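Local coordinates for putative polysaccharide biosynthesis protein with aminopeptidase-like domain (Clostridium acetobutylicum, PDB 3K9T), which probably takes part in the biosynthesis of modified polysaccharides, binding one zinc ion per subunit, and is not expected to act as a peptidase despite its aminopeptidase-like domain, at residues T205-A210 with Y220-A225; T233-S236 with K241-N244; E4-I9 with V349-E354; G258-K263 with K278-C283; C30-G35 with T130-E135. All coordinates share one frame; numbering follows the deposited sequence.

How the interactions relate
Interactions 1 to 4 lie in the aminopeptidase-like region, and interactions 1 and 4 reach the same mixed sheet with centres about 21 Å apart; interaction 5 joins that region to the insert. Interaction 1 touches interaction 2 through Arg-221 CD and Trp-234 CZ2 (3.3 Å), and interaction 3 through a probable hydrogen bond between Tyr-220 OH and Glu-354 OE2 (2.7 Å). Helix 336-355 carries interaction 3 on to interaction 4, where Thr-352 OG1 packs on Val-279 CG2 at 3.5 Å. Interaction 5 stands apart, its centre about 37 Å from that of interaction 3, and is the one near the metal: the Tyr-132 side chain lies about 8 Å from the zinc ion.

Interaction 1: residues T205-A210 with Y220-A225; sequences TFIAKA and YRFLFA
Ala-208 lays its methyl group over the middle of the Phe-222 ring: CB stands 3.6 Å from the ring centroid and only 9° off the ring normal, a well-centred CH-pi contact. Because Ala-208 carries no more than a methyl, the ring also comes against the helix backbone, with Ala-208 CA 3.6 Å from Phe-222 CZ. Ile-207 approaches the same ring differently, its CG2 branch sitting near the ring plane at the edge, 4.0 Å from Phe-222 CE2. These residues join the helix and the second strand of a beta-alpha-beta unit made of strand 181-187, helix 194-211 and strand 219-225. The helix and strand segments run nearly antiparallel, at 153°, with their axes 9.8 Å apart. Two residues farther along the strand, Phe-224 is directed to the helix as well, and Thr-205 OG1 hangs obliquely beside its ring, 3.5 Å from CE2. Since OG1 lies beside the backbone N (chi1 -65°), it can also bond back to Val-201 O one helical turn earlier. Ile-204 of the same helix packs against both phenylalanine rings.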
# COMPACT_ATOMS: atom_id res chain seq x y z
N THR A 205 15.19 28.84 -20.75
CA THR A 205 15.51 30.23 -21.02
C THR A 205 14.32 31.13 -20.65
O THR A 205 14.47 32.11 -19.89
CB THR A 205 15.99 30.44 -22.46
OG1 THR A 205 17.23 29.73 -22.60
CG2 THR A 205 16.22 31.95 -22.78
N PHE A 206 13.14 30.74 -21.11
CA PHE A 206 11.93 31.51 -20.82
C PHE A 206 11.44 31.41 -19.38
O PHE A 206 10.84 32.34 -18.87
CB PHE A 206 10.85 31.21 -21.86
CG PHE A 206 11.02 32.02 -23.12
CD1 PHE A 206 11.96 31.66 -24.07
CD2 PHE A 206 10.30 33.18 -23.31
CE1 PHE A 206 12.15 32.43 -25.21
CE2 PHE A 206 10.48 33.95 -24.45
CZ PHE A 206 11.39 33.57 -25.41
N ILE A 207 11.70 30.30 -18.70
CA ILE A 207 11.38 30.21 -17.29
C ILE A 207 12.26 31.21 -16.57
O ILE A 207 11.75 32.01 -15.82
CB ILE A 207 11.55 28.80 -16.72
CG1 ILE A 207 10.45 27.91 -17.30
CG2 ILE A 207 11.46 28.83 -15.16
CD1 ILE A 207 10.81 26.47 -17.24
N ALA A 208 13.57 31.18 -16.84
CA ALA A 208 14.53 32.14 -16.25
C ALA A 208 14.09 33.59 -16.53
O ALA A 208 14.06 34.43 -15.63
CB ALA A 208 15.95 31.90 -16.78
N LYS A 209 13.66 33.83 -17.76
CA LYS A 209 13.24 35.16 -18.17
C LYS A 209 12.04 35.66 -17.35
O LYS A 209 12.00 36.82 -16.96
CB LYS A 209 12.93 35.14 -19.67
CG LYS A 209 12.79 36.50 -20.25
CD LYS A 209 12.17 36.51 -21.65
CE LYS A 209 13.05 35.95 -22.71
NZ LYS A 209 12.75 36.66 -24.03
N ALA A 210 11.07 34.77 -17.09
CA ALA A 210 9.91 35.11 -16.25
C ALA A 210 10.30 35.28 -14.75
O ALA A 210 9.92 36.26 -14.14
CB ALA A 210 8.79 34.04 -16.40
N TYR A 220 17.19 30.48 -7.41
CA TYR A 220 17.06 29.64 -8.57
C TYR A 220 18.33 29.67 -9.38
O TYR A 220 18.87 30.73 -9.63
CB TYR A 220 15.86 30.10 -9.41
CG TYR A 220 14.55 29.81 -8.76
CD1 TYR A 220 14.07 30.64 -7.74
CD2 TYR A 220 13.78 28.70 -9.15
CE1 TYR A 220 12.87 30.37 -7.13
CE2 TYR A 220 12.55 28.42 -8.54
CZ TYR A 220 12.12 29.25 -7.51
OH TYR A 220 10.92 29.02 -6.87
N ARG A 221 18.81 28.49 -9.78
CA ARG A 221 19.98 28.38 -10.62
C ARG A 221 19.64 27.64 -11.88
O ARG A 221 19.00 26.59 -11.83
CB ARG A 221 21.07 27.63 -9.91
CG ARG A 221 22.41 27.57 -10.66
CD ARG A 221 23.45 26.75 -9.85
NE ARG A 221 23.58 27.28 -8.49
CZ ARG A 221 24.25 28.40 -8.17
NH1 ARG A 221 24.89 29.09 -9.09
NH2 ARG A 221 24.29 28.82 -6.91
N PHE A 222 20.08 28.16 -13.01
CA PHE A 222 19.77 27.55 -14.28
C PHE A 222 21.08 27.16 -14.95
O PHE A 222 21.88 28.02 -15.24
CB PHE A 222 19.04 28.53 -15.16
CG PHE A 222 17.81 29.07 -14.56
CD1 PHE A 222 17.86 30.10 -13.64
CD2 PHE A 222 16.57 28.59 -14.96
CE1 PHE A 222 16.69 30.64 -13.08
CE2 PHE A 222 15.40 29.11 -14.42
CZ PHE A 222 15.46 30.14 -13.46
N LEU A 223 21.28 25.87 -15.19
CA LEU A 223 22.51 25.34 -15.77
C LEU A 223 22.28 24.91 -17.20
O LEU A 223 21.37 24.14 -17.48
CB LEU A 223 23.00 24.15 -14.95
CG LEU A 223 24.32 23.57 -15.40
CD1 LEU A 223 25.44 24.58 -15.21
CD2 LEU A 223 24.56 22.29 -14.63
N PHE A 224 23.09 25.46 -18.11
CA PHE A 224 23.12 25.05 -19.52
C PHE A 224 24.51 24.44 -19.81
O PHE A 224 25.51 25.15 -19.90
CB PHE A 224 22.89 26.22 -20.44
CG PHE A 224 21.60 26.93 -20.25
CD1 PHE A 224 21.46 27.87 -19.24
CD2 PHE A 224 20.57 26.76 -21.14
CE1 PHE A 224 20.27 28.60 -19.10
CE2 PHE A 224 19.38 27.49 -21.02
CZ PHE A 224 19.24 28.40 -20.00
N ALA A 225 24.57 23.13 -19.98
CA ALA A 225 25.84 22.42 -20.04
C ALA A 225 25.69 21.18 -20.90
O ALA A 225 24.57 20.65 -21.00
CB ALA A 225 26.26 22.03 -18.66

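Interaction 2: residues T233-S236 with K241-N244; sequences TWLS and KLKN
Leu-235 and Leu-242 mark the nearest approach of the two backbones, their CA atoms 8.1 Å apart, where helix 233-236 faces 241-244, a piece of chain with helical backbone angles but without the regular helical bonds. The contact is small, 137 Å² in all, and entirely apolar. Leu-242 carries its side of it through one methyl. CD2 meets Leu-235 CD2 at 3.6 Å, the two leucine side chains crossing at about a right angle, while its CD1 keeps farther back, 4.2 Å from the same Leu-235 CD2. Leu-235 also touches Cys-366 of a second subunit. The other neighbour of Leu-242 CD2 is the six-membered ring of Trp-234, whose CZ3 lies 4.1 Å away. The methyl comes to the indole obliquely, and the indole and the leucine pass side by side, pointing opposite ways. Trp-234 has CG anti to the backbone N (chi1 -176°), which swings the indole off the helix and brings its far end up to the leucine. Within the helix, Ser-236 OG donates to Thr-233 O at 2.8 Å. Trp-234 rests on Arg-221 and Leu-223 of strand 219-225, its ring plane about 85° from that of Tyr-169. Helix 229-237 is thereby packed against the strand it follows in the chain, and the loop residues 241-244 lead on into strand 245-250 of the same sheet.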
# COMPACT_ATOMS: atom_id res chain seq x y z
N THR A 233 31.24 18.20 -14.65
CA THR A 233 32.09 19.38 -14.52
C THR A 233 31.53 20.42 -13.56
O THR A 233 32.27 20.95 -12.71
CB THR A 233 32.34 20.03 -15.88
OG1 THR A 233 32.96 19.06 -16.74
CG2 THR A 233 33.24 21.29 -15.73
N TRP A 234 30.24 20.69 -13.67
CA TRP A 234 29.64 21.68 -12.81
C TRP A 234 29.67 21.24 -11.36
O TRP A 234 30.05 22.02 -10.49
CB TRP A 234 28.22 22.01 -13.24
CG TRP A 234 27.64 23.09 -12.41
CD1 TRP A 234 27.80 24.45 -12.59
CD2 TRP A 234 26.87 22.92 -11.24
NE1 TRP A 234 27.14 25.13 -11.59
CE2 TRP A 234 26.58 24.22 -10.74
CE3 TRP A 234 26.41 21.80 -10.54
CZ2 TRP A 234 25.82 24.43 -9.59
CZ3 TRP A 234 25.65 22.01 -9.39
CH2 TRP A 234 25.37 23.31 -8.93
N LEU A 235 29.27 19.99 -11.11
CA LEU A 235 29.28 19.44 -9.74
C LEU A 235 30.70 19.49 -9.16
O LEU A 235 30.90 19.81 -8.00
CB LEU A 235 28.68 18.02 -9.70
CG LEU A 235 27.16 17.94 -9.86
CD1 LEU A 235 26.64 16.52 -10.11
CD2 LEU A 235 26.49 18.55 -8.64
N SER A 236 31.70 19.21 -10.00
CA SER A 236 33.09 19.17 -9.52
C SER A 236 33.56 20.57 -9.13
O SER A 236 34.48 20.72 -8.36
CB SER A 236 34.06 18.53 -10.55
OG SER A 236 34.39 19.41 -11.62
N LYS A 241 28.23 24.41 -2.94
CA LYS A 241 26.84 24.86 -3.19
C LYS A 241 25.77 23.79 -3.05
O LYS A 241 24.59 24.11 -2.94
CB LYS A 241 26.75 25.47 -4.61
CG LYS A 241 27.33 26.89 -4.68
CD LYS A 241 27.78 27.26 -6.06
CE LYS A 241 28.91 28.30 -6.04
NZ LYS A 241 28.51 29.69 -6.46
N LEU A 242 26.17 22.52 -3.04
CA LEU A 242 25.20 21.42 -3.03
C LEU A 242 24.33 21.39 -1.81
O LEU A 242 23.15 21.03 -1.89
CB LEU A 242 25.91 20.07 -3.17
CG LEU A 242 26.82 19.90 -4.38
CD1 LEU A 242 27.19 18.42 -4.54
CD2 LEU A 242 26.16 20.46 -5.62
N LYS A 243 24.87 21.75 -0.66
CA LYS A 243 24.06 21.75 0.57
C LYS A 243 22.79 22.63 0.50
O LYS A 243 21.85 22.41 1.22
CB LYS A 243 24.93 22.15 1.79
CG LYS A 243 25.48 23.58 1.72
CD LYS A 243 26.52 23.85 2.81
CE LYS A 243 27.01 25.29 2.78
NZ LYS A 243 25.85 26.24 2.90
N ASN A 244 22.75 23.64 -0.37
CA ASN A 244 21.58 24.49 -0.51
C ASN A 244 20.57 24.03 -1.54
O ASN A 244 19.49 24.58 -1.58
CB ASN A 244 22.00 25.90 -0.94
CG ASN A 244 22.89 26.60 0.07
OD1 ASN A 244 22.76 26.40 1.27
ND2 ASN A 244 23.77 27.46 -0.42

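Interaction 3: residues E4-I9 with V349-E354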
# COMPACT_ATOMS: atom_id res chain seq x y z
N GLU A 4 1.92 37.35 -9.11
CA GLU A 4 2.41 37.93 -10.36
C GLU A 4 2.79 36.92 -11.45
O GLU A 4 2.84 37.28 -12.62
CB GLU A 4 3.57 38.88 -10.09
CG GLU A 4 3.13 40.18 -9.41
CD GLU A 4 4.18 41.25 -9.50
OE1 GLU A 4 5.37 40.89 -9.66
OE2 GLU A 4 3.83 42.46 -9.43
N ILE A 5 3.04 35.67 -11.07
CA ILE A 5 3.29 34.62 -12.05
C ILE A 5 2.02 34.33 -12.88
O ILE A 5 2.11 33.82 -13.99
CB ILE A 5 3.78 33.30 -11.37
CG1 ILE A 5 4.87 32.62 -12.21
CG2 ILE A 5 2.64 32.37 -11.13
CD1 ILE A 5 5.57 31.45 -11.51
N ASN A 6 0.84 34.64 -12.33
CA ASN A 6 -0.41 34.28 -13.00
C ASN A 6 -0.51 34.86 -14.42
O ASN A 6 -1.02 34.21 -15.31
CB ASN A 6 -1.63 34.70 -12.18
CG ASN A 6 -1.70 34.03 -10.81
OD1 ASN A 6 -0.91 33.15 -10.45
ND2 ASN A 6 -2.66 34.47 -10.02
N LYS A 7 -0.01 36.07 -14.63
CA LYS A 7 -0.14 36.71 -15.93
C LYS A 7 0.74 35.99 -16.94
O LYS A 7 0.37 35.92 -18.11
CB LYS A 7 0.18 38.23 -15.88
CG LYS A 7 1.58 38.57 -15.31
CD LYS A 7 1.87 40.09 -15.07
CE LYS A 7 3.05 40.32 -14.02
NZ LYS A 7 2.60 40.52 -12.56
N TYR A 8 1.88 35.45 -16.48
CA TYR A 8 2.76 34.68 -17.35
C TYR A 8 2.10 33.35 -17.74
O TYR A 8 2.17 32.94 -18.91
CB TYR A 8 4.12 34.41 -16.69
CG TYR A 8 4.94 35.67 -16.49
CD1 TYR A 8 5.70 36.22 -17.52
CD2 TYR A 8 4.96 36.31 -15.27
CE1 TYR A 8 6.43 37.38 -17.32
CE2 TYR A 8 5.68 37.46 -15.08
CZ TYR A 8 6.41 38.00 -16.10
OH TYR A 8 7.12 39.15 -15.84
N ILE A 9 1.44 32.69 -16.79
CA ILE A 9 0.74 31.46 -17.10
C ILE A 9 -0.39 31.79 -18.07
O ILE A 9 -0.57 31.10 -19.07
CB ILE A 9 0.19 30.75 -15.83
CG1 ILE A 9 1.36 30.24 -14.98
CG2 ILE A 9 -0.71 29.63 -16.22
CD1 ILE A 9 0.99 29.84 -13.53
N VAL A 349 4.45 24.53 -11.21
CA VAL A 349 5.32 23.85 -10.30
C VAL A 349 6.03 24.87 -9.41
O VAL A 349 6.02 24.70 -8.19
CB VAL A 349 6.29 22.93 -11.02
CG1 VAL A 349 7.44 22.49 -10.11
CG2 VAL A 349 5.53 21.74 -11.55
N ILE A 350 6.59 25.92 -10.03
CA ILE A 350 7.37 26.94 -9.32
C ILE A 350 6.47 27.72 -8.38
O ILE A 350 6.84 27.94 -7.23
CB ILE A 350 8.16 27.88 -10.27
CG1 ILE A 350 9.32 27.10 -10.92
CG2 ILE A 350 8.67 29.09 -9.52
CD1 ILE A 350 10.07 27.81 -12.11
N TYR A 351 5.29 28.10 -8.86
CA TYR A 351 4.28 28.71 -7.98
C TYR A 351 4.01 27.80 -6.76
O TYR A 351 3.91 28.30 -5.66
CB TYR A 351 2.97 28.94 -8.75
CG TYR A 351 1.81 29.46 -7.90
CD1 TYR A 351 1.03 28.60 -7.12
CD2 TYR A 351 1.48 30.81 -7.90
CE1 TYR A 351 -0.03 29.08 -6.36
CE2 TYR A 351 0.40 31.30 -7.15
CZ TYR A 351 -0.35 30.43 -6.39
OH TYR A 351 -1.39 30.92 -5.64
N THR A 352 3.93 26.49 -6.95
CA THR A 352 3.65 25.57 -5.83
C THR A 352 4.84 25.52 -4.85
O THR A 352 4.68 25.56 -3.62
CB THR A 352 3.25 24.17 -6.34
OG1 THR A 352 2.18 24.29 -7.29
CG2 THR A 352 2.79 23.27 -5.20
N ILE A 353 6.04 25.42 -5.40
CA ILE A 353 7.25 25.40 -4.60
C ILE A 353 7.29 26.62 -3.71
O ILE A 353 7.56 26.52 -2.53
CB ILE A 353 8.50 25.42 -5.50
CG1 ILE A 353 8.68 24.09 -6.21
CG2 ILE A 353 9.78 25.77 -4.69
CD1 ILE A 353 9.68 24.21 -7.37
N GLU A 354 7.02 27.78 -4.30
CA GLU A 354 7.12 29.05 -3.59
C GLU A 354 6.07 29.25 -2.51
O GLU A 354 6.37 29.77 -1.45
CB GLU A 354 6.99 30.16 -4.62
CG GLU A 354 8.21 30.35 -5.47
CD GLU A 354 9.28 31.14 -4.78
OE1 GLU A 354 8.93 32.18 -4.20
OE2 GLU A 354 10.46 30.71 -4.81
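Ile-5 presses its CG2 branch against the ring of Tyr-351, 3.8 Å from CD2 and oblique to the ring. Its chi1 of -141° lies away from the staggered positions, which may reflect some strain, while its longer branch runs on to CD1, which comes within 4.4 Å of Ile-350 CG2. Tyr-351 answers with CG anti to the backbone N, a torsion that carries the ring out from helix 349-354 toward Ile-5 and Asn-6. Asn-6 stands beside it. Its OD1 lies 4.0 Å from Tyr-351 CE2, and the amide and ring planes are 40° apart, so the amide is neither stacked on the ring nor upright to it. The helices are nearly antiparallel, at 163°, with axes 11.4 Å apart, a wide spacing bridged by these side chains. Tyr-351 OH is bonded to Glu-3 OE2, and Asn-6 ND2 to Glu-3 OE1, which ties the amide and the phenol to one carboxylate. Arg-417, in the C-terminal winged helix-turn-helix region, donates to Asn-6 OD1 and makes a cation-pi contact with the Tyr-351 ring. An apolar patch of isoleucine and tyrosine thus passes into a polar network at its rim, a chemistry consistent with a junction where helix 5-10, helix 336-355 and the winged helix-turn-helix region meet.

Interaction 4: residues G258-K263 with K278-C283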
# COMPACT_ATOMS: atom_id res chain seq x y z
N GLY A 258 2.70 15.37 -27.61
CA GLY A 258 2.27 14.33 -26.67
C GLY A 258 1.96 14.75 -25.24
O GLY A 258 2.08 15.91 -24.89
N ILE A 259 1.60 13.78 -24.41
CA ILE A 259 1.25 14.06 -23.03
C ILE A 259 2.54 14.33 -22.20
O ILE A 259 3.65 13.98 -22.62
CB ILE A 259 0.39 12.91 -22.39
CG1 ILE A 259 1.16 11.61 -22.31
CG2 ILE A 259 -0.96 12.69 -23.16
CD1 ILE A 259 0.66 10.65 -21.16
N LYS A 260 2.38 14.96 -21.03
CA LYS A 260 3.50 15.19 -20.09
C LYS A 260 3.90 13.91 -19.38
O LYS A 260 3.08 13.03 -19.11
CB LYS A 260 3.13 16.27 -19.06
CG LYS A 260 2.94 17.71 -19.65
CD LYS A 260 2.46 18.70 -18.61
CE LYS A 260 1.00 18.53 -18.28
NZ LYS A 260 0.14 18.83 -19.44
N ASN A 261 5.20 13.79 -19.14
CA ASN A 261 5.79 12.69 -18.43
C ASN A 261 6.71 13.21 -17.33
O ASN A 261 7.58 14.02 -17.58
CB ASN A 261 6.65 11.87 -19.39
CG ASN A 261 5.83 10.93 -20.26
OD1 ASN A 261 5.54 9.83 -19.85
ND2 ASN A 261 5.50 11.36 -21.47
N TYR A 262 6.52 12.72 -16.11
CA TYR A 262 7.41 13.05 -14.99
C TYR A 262 8.21 11.87 -14.51
O TYR A 262 7.65 10.86 -14.10
CB TYR A 262 6.62 13.59 -13.80
CG TYR A 262 7.54 13.94 -12.64
CD1 TYR A 262 8.53 14.91 -12.77
CD2 TYR A 262 7.41 13.30 -11.43
CE1 TYR A 262 9.37 15.26 -11.71
CE2 TYR A 262 8.26 13.64 -10.34
CZ TYR A 262 9.23 14.61 -10.49
OH TYR A 262 10.05 14.91 -9.41
N LYS A 263 9.53 12.01 -14.54
CA LYS A 263 10.43 11.02 -13.94
C LYS A 263 10.75 11.51 -12.53
O LYS A 263 11.23 12.62 -12.32
CB LYS A 263 11.71 10.86 -14.76
CG LYS A 263 12.77 9.95 -14.16
CD LYS A 263 13.95 9.81 -15.14
CE LYS A 263 15.11 8.98 -14.57
NZ LYS A 263 16.16 8.73 -15.61
N LYS A 278 1.21 16.52 -7.89
CA LYS A 278 0.01 17.24 -7.49
C LYS A 278 -0.42 18.26 -8.53
O LYS A 278 -1.63 18.46 -8.74
CB LYS A 278 0.22 17.92 -6.12
CG LYS A 278 -1.07 18.43 -5.44
CD LYS A 278 -2.11 17.32 -5.26
CE LYS A 278 -3.23 17.77 -4.34
NZ LYS A 278 -4.48 17.01 -4.51
N VAL A 279 0.54 18.91 -9.19
CA VAL A 279 0.22 19.82 -10.30
C VAL A 279 -0.40 19.01 -11.47
O VAL A 279 -1.48 19.37 -11.99
CB VAL A 279 1.44 20.65 -10.76
CG1 VAL A 279 1.11 21.41 -12.02
CG2 VAL A 279 1.94 21.64 -9.61
N LEU A 280 0.24 17.90 -11.84
CA LEU A 280 -0.27 17.06 -12.95
C LEU A 280 -1.67 16.52 -12.69
O LEU A 280 -2.57 16.54 -13.57
CB LEU A 280 0.69 15.90 -13.24
CG LEU A 280 2.07 16.33 -13.80
CD1 LEU A 280 3.03 15.14 -13.78
CD2 LEU A 280 1.96 16.94 -15.23
N MSE A 281 -1.86 16.06 -11.46
CA MSE A 281 -3.12 15.45 -11.03
C MSE A 281 -4.34 16.36 -11.32
O MSE A 281 -5.44 15.90 -11.70
CB MSE A 281 -3.00 15.16 -9.54
CG MSE A 281 -4.23 14.55 -8.94
SE MSE A 281 -3.91 14.12 -7.06
CE MSE A 281 -2.14 13.23 -7.18
N HIS A 282 -4.15 17.66 -11.15
CA HIS A 282 -5.25 18.59 -11.26
C HIS A 282 -5.18 19.46 -12.49
O HIS A 282 -5.99 20.32 -12.67
CB HIS A 282 -5.30 19.47 -10.01
CG HIS A 282 -5.70 18.71 -8.79
ND1 HIS A 282 -7.01 18.40 -8.51
CD2 HIS A 282 -4.96 18.18 -7.78
CE1 HIS A 282 -7.06 17.73 -7.37
NE2 HIS A 282 -5.83 17.58 -6.91
N CYS A 283 -4.25 19.18 -13.38
CA CYS A 283 -4.02 20.05 -14.51
C CYS A 283 -5.02 19.87 -15.66
O CYS A 283 -5.06 20.68 -16.55
CB CYS A 283 -2.60 19.89 -15.02
SG CYS A 283 -2.30 18.50 -16.10
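Lys-260 and Leu-280 meet inside a beta-alpha-beta unit in which strand 260-263 leads through helix 271-282 to the parallel, neighbouring strand 287-290; their contact packs the helix onto its first strand. Along the helix, Lys-278 comes first and takes no part in that packing: it runs along the helix surface to the next turn, where NZ donates to His-282 NE2 at 2.8 Å, NZ lying 13° out of the ring plane. The same ammonium is bonded to Ala-409 O and Met-414 O of the winged helix-turn-helix region. Val-279 is turned to helix 336-355. Leu-280 is the residue that enters the strand's side chains, and it forks over them: CD2 packs on the aliphatic part of Lys-260, 3.6 Å from CE and 3.8 Å from CD, while CD1 lies 3.9 Å from Tyr-262 CB. The Tyr-262 side chain runs back along the earlier turns of the same helix, packing on Ile-272 and Val-276, with OH bonded to Asp-273 OD1. Met-281, modelled as selenomethionine, sets CG over one face of the His-282 ring, near the rim. Cys-283 closes the segment, and its chi1 of 82° turns SG toward the end of Lys-260. Lys-260 bends at chi3 (-76°) and at chi4, bringing CD and CE over Leu-280 CD2 before NZ ends in a salt bridge to Asp-341; at that bend, Lys-260 CE stands 4.0 Å from Cys-283 SG.

Interaction 5: residues C30-G35 with T130-E135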
# COMPACT_ATOMS: atom_id res chain seq x y z
N CYS A 30 25.55 23.81 -35.18
CA CYS A 30 26.13 22.52 -34.88
C CYS A 30 26.76 22.45 -33.47
O CYS A 30 27.97 22.65 -33.28
CB CYS A 30 27.18 22.20 -35.93
SG CYS A 30 27.76 20.49 -35.83
N ARG A 31 25.93 22.17 -32.48
CA ARG A 31 26.42 21.90 -31.13
C ARG A 31 27.07 20.51 -31.03
O ARG A 31 26.80 19.60 -31.78
CB ARG A 31 25.27 21.97 -30.13
CG ARG A 31 24.74 23.35 -29.89
CD ARG A 31 23.31 23.35 -29.39
NE ARG A 31 22.39 22.98 -30.47
CZ ARG A 31 21.84 23.83 -31.32
NH1 ARG A 31 22.08 25.14 -31.23
NH2 ARG A 31 21.05 23.38 -32.28
N SER A 32 27.96 20.37 -30.07
CA SER A 32 28.49 19.09 -29.63
C SER A 32 28.75 19.30 -28.12
O SER A 32 28.29 20.30 -27.54
CB SER A 32 29.76 18.73 -30.41
OG SER A 32 30.26 17.45 -30.03
N ILE A 33 29.49 18.39 -27.48
CA ILE A 33 29.81 18.57 -26.06
C ILE A 33 30.80 19.72 -25.79
O ILE A 33 30.98 20.13 -24.66
CB ILE A 33 30.30 17.28 -25.39
CG1 ILE A 33 31.49 16.67 -26.11
CG2 ILE A 33 29.16 16.27 -25.33
CD1 ILE A 33 32.18 15.60 -25.20
N THR A 34 31.47 20.18 -26.85
CA THR A 34 32.37 21.31 -26.80
C THR A 34 32.21 22.03 -28.12
O THR A 34 31.49 21.56 -28.99
CB THR A 34 33.86 20.89 -26.62
OG1 THR A 34 34.31 20.18 -27.79
CG2 THR A 34 34.04 20.03 -25.38
N GLY A 35 32.82 23.20 -28.26
CA GLY A 35 32.91 23.84 -29.57
C GLY A 35 32.25 25.19 -29.77
O GLY A 35 31.48 25.67 -28.92
N THR A 130 27.47 9.99 -32.60
CA THR A 130 28.56 10.69 -31.93
C THR A 130 29.73 9.72 -31.68
O THR A 130 29.55 8.51 -31.68
CB THR A 130 28.15 11.27 -30.55
OG1 THR A 130 28.00 10.19 -29.62
CG2 THR A 130 26.87 12.09 -30.63
N SER A 131 30.92 10.26 -31.47
CA SER A 131 32.06 9.44 -31.11
C SER A 131 32.98 10.27 -30.26
O SER A 131 34.06 10.63 -30.66
CB SER A 131 32.81 8.94 -32.36
OG SER A 131 33.86 8.08 -31.96
N TYR A 132 32.52 10.60 -29.07
CA TYR A 132 33.23 11.56 -28.24
C TYR A 132 34.55 11.05 -27.71
O TYR A 132 35.53 11.79 -27.66
CB TYR A 132 32.38 11.97 -27.04
CG TYR A 132 31.07 12.64 -27.40
CD1 TYR A 132 30.98 13.53 -28.46
CD2 TYR A 132 29.93 12.40 -26.64
CE1 TYR A 132 29.77 14.15 -28.77
CE2 TYR A 132 28.71 13.01 -26.95
CZ TYR A 132 28.65 13.88 -28.01
OH TYR A 132 27.46 14.50 -28.30
N TYR A 133 34.58 9.78 -27.36
CA TYR A 133 35.69 9.29 -26.56
C TYR A 133 36.63 8.25 -27.23
O TYR A 133 37.68 7.95 -26.68
CB TYR A 133 35.13 8.83 -25.20
CG TYR A 133 34.40 9.96 -24.44
CD1 TYR A 133 35.10 11.07 -23.91
CD2 TYR A 133 33.01 9.92 -24.24
CE1 TYR A 133 34.44 12.11 -23.23
CE2 TYR A 133 32.34 10.95 -23.55
CZ TYR A 133 33.07 12.03 -23.05
OH TYR A 133 32.39 13.02 -22.39
N LYS A 134 36.26 7.71 -28.39
CA LYS A 134 37.19 6.94 -29.22
C LYS A 134 37.32 7.77 -30.52
O LYS A 134 36.33 8.31 -31.01
CB LYS A 134 36.69 5.51 -29.46
N GLU A 135 38.53 7.92 -31.05
CA GLU A 135 38.70 8.65 -32.31
C GLU A 135 38.05 7.88 -33.45
O GLU A 135 38.18 6.67 -33.55
CB GLU A 135 40.16 8.91 -32.61
CG GLU A 135 40.70 10.08 -31.83
CD GLU A 135 42.21 10.27 -31.99
OE1 GLU A 135 42.80 9.68 -32.92
OE2 GLU A 135 42.80 11.02 -31.17
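Ile-33 lies over one face of the Tyr-132 ring in a CH-pi contact, CG2 being 3.9 Å from the centroid and 24° off the ring normal. The methyl is offset toward the phenol end, 3.6 Å from CZ. Thr-130 CB covers the opposite face, so the ring is sandwiched between its own loop and the other. Apolar packing adds the longer branch of Ile-33. CG1 lies between the backbone N and the carbonyl carbon (chi1 55°), and from there CD1 passes along the ring to reach Tyr-133, 3.8 Å from its OH. Both segments are irregular loops: 30-35 belongs to the aminopeptidase-like region and 130-135 to the insert, so this is a seam between the two. The Tyr-132 side chain is about 6 Å from that of the zinc ligand His-190, which places the seam beside the metal site; next to Ser-32, Arg-31 NE is bonded to His-190 O. Among the polar groups, Ser-32 OG comes obliquely within 3.6 Å of Tyr-132 CE1 but is bonded to Ser-98 OG. Within the insert loop, Ser-131 OG donates to Lys-134 O at 2.7 Å, closing the turn that presents both tyrosines.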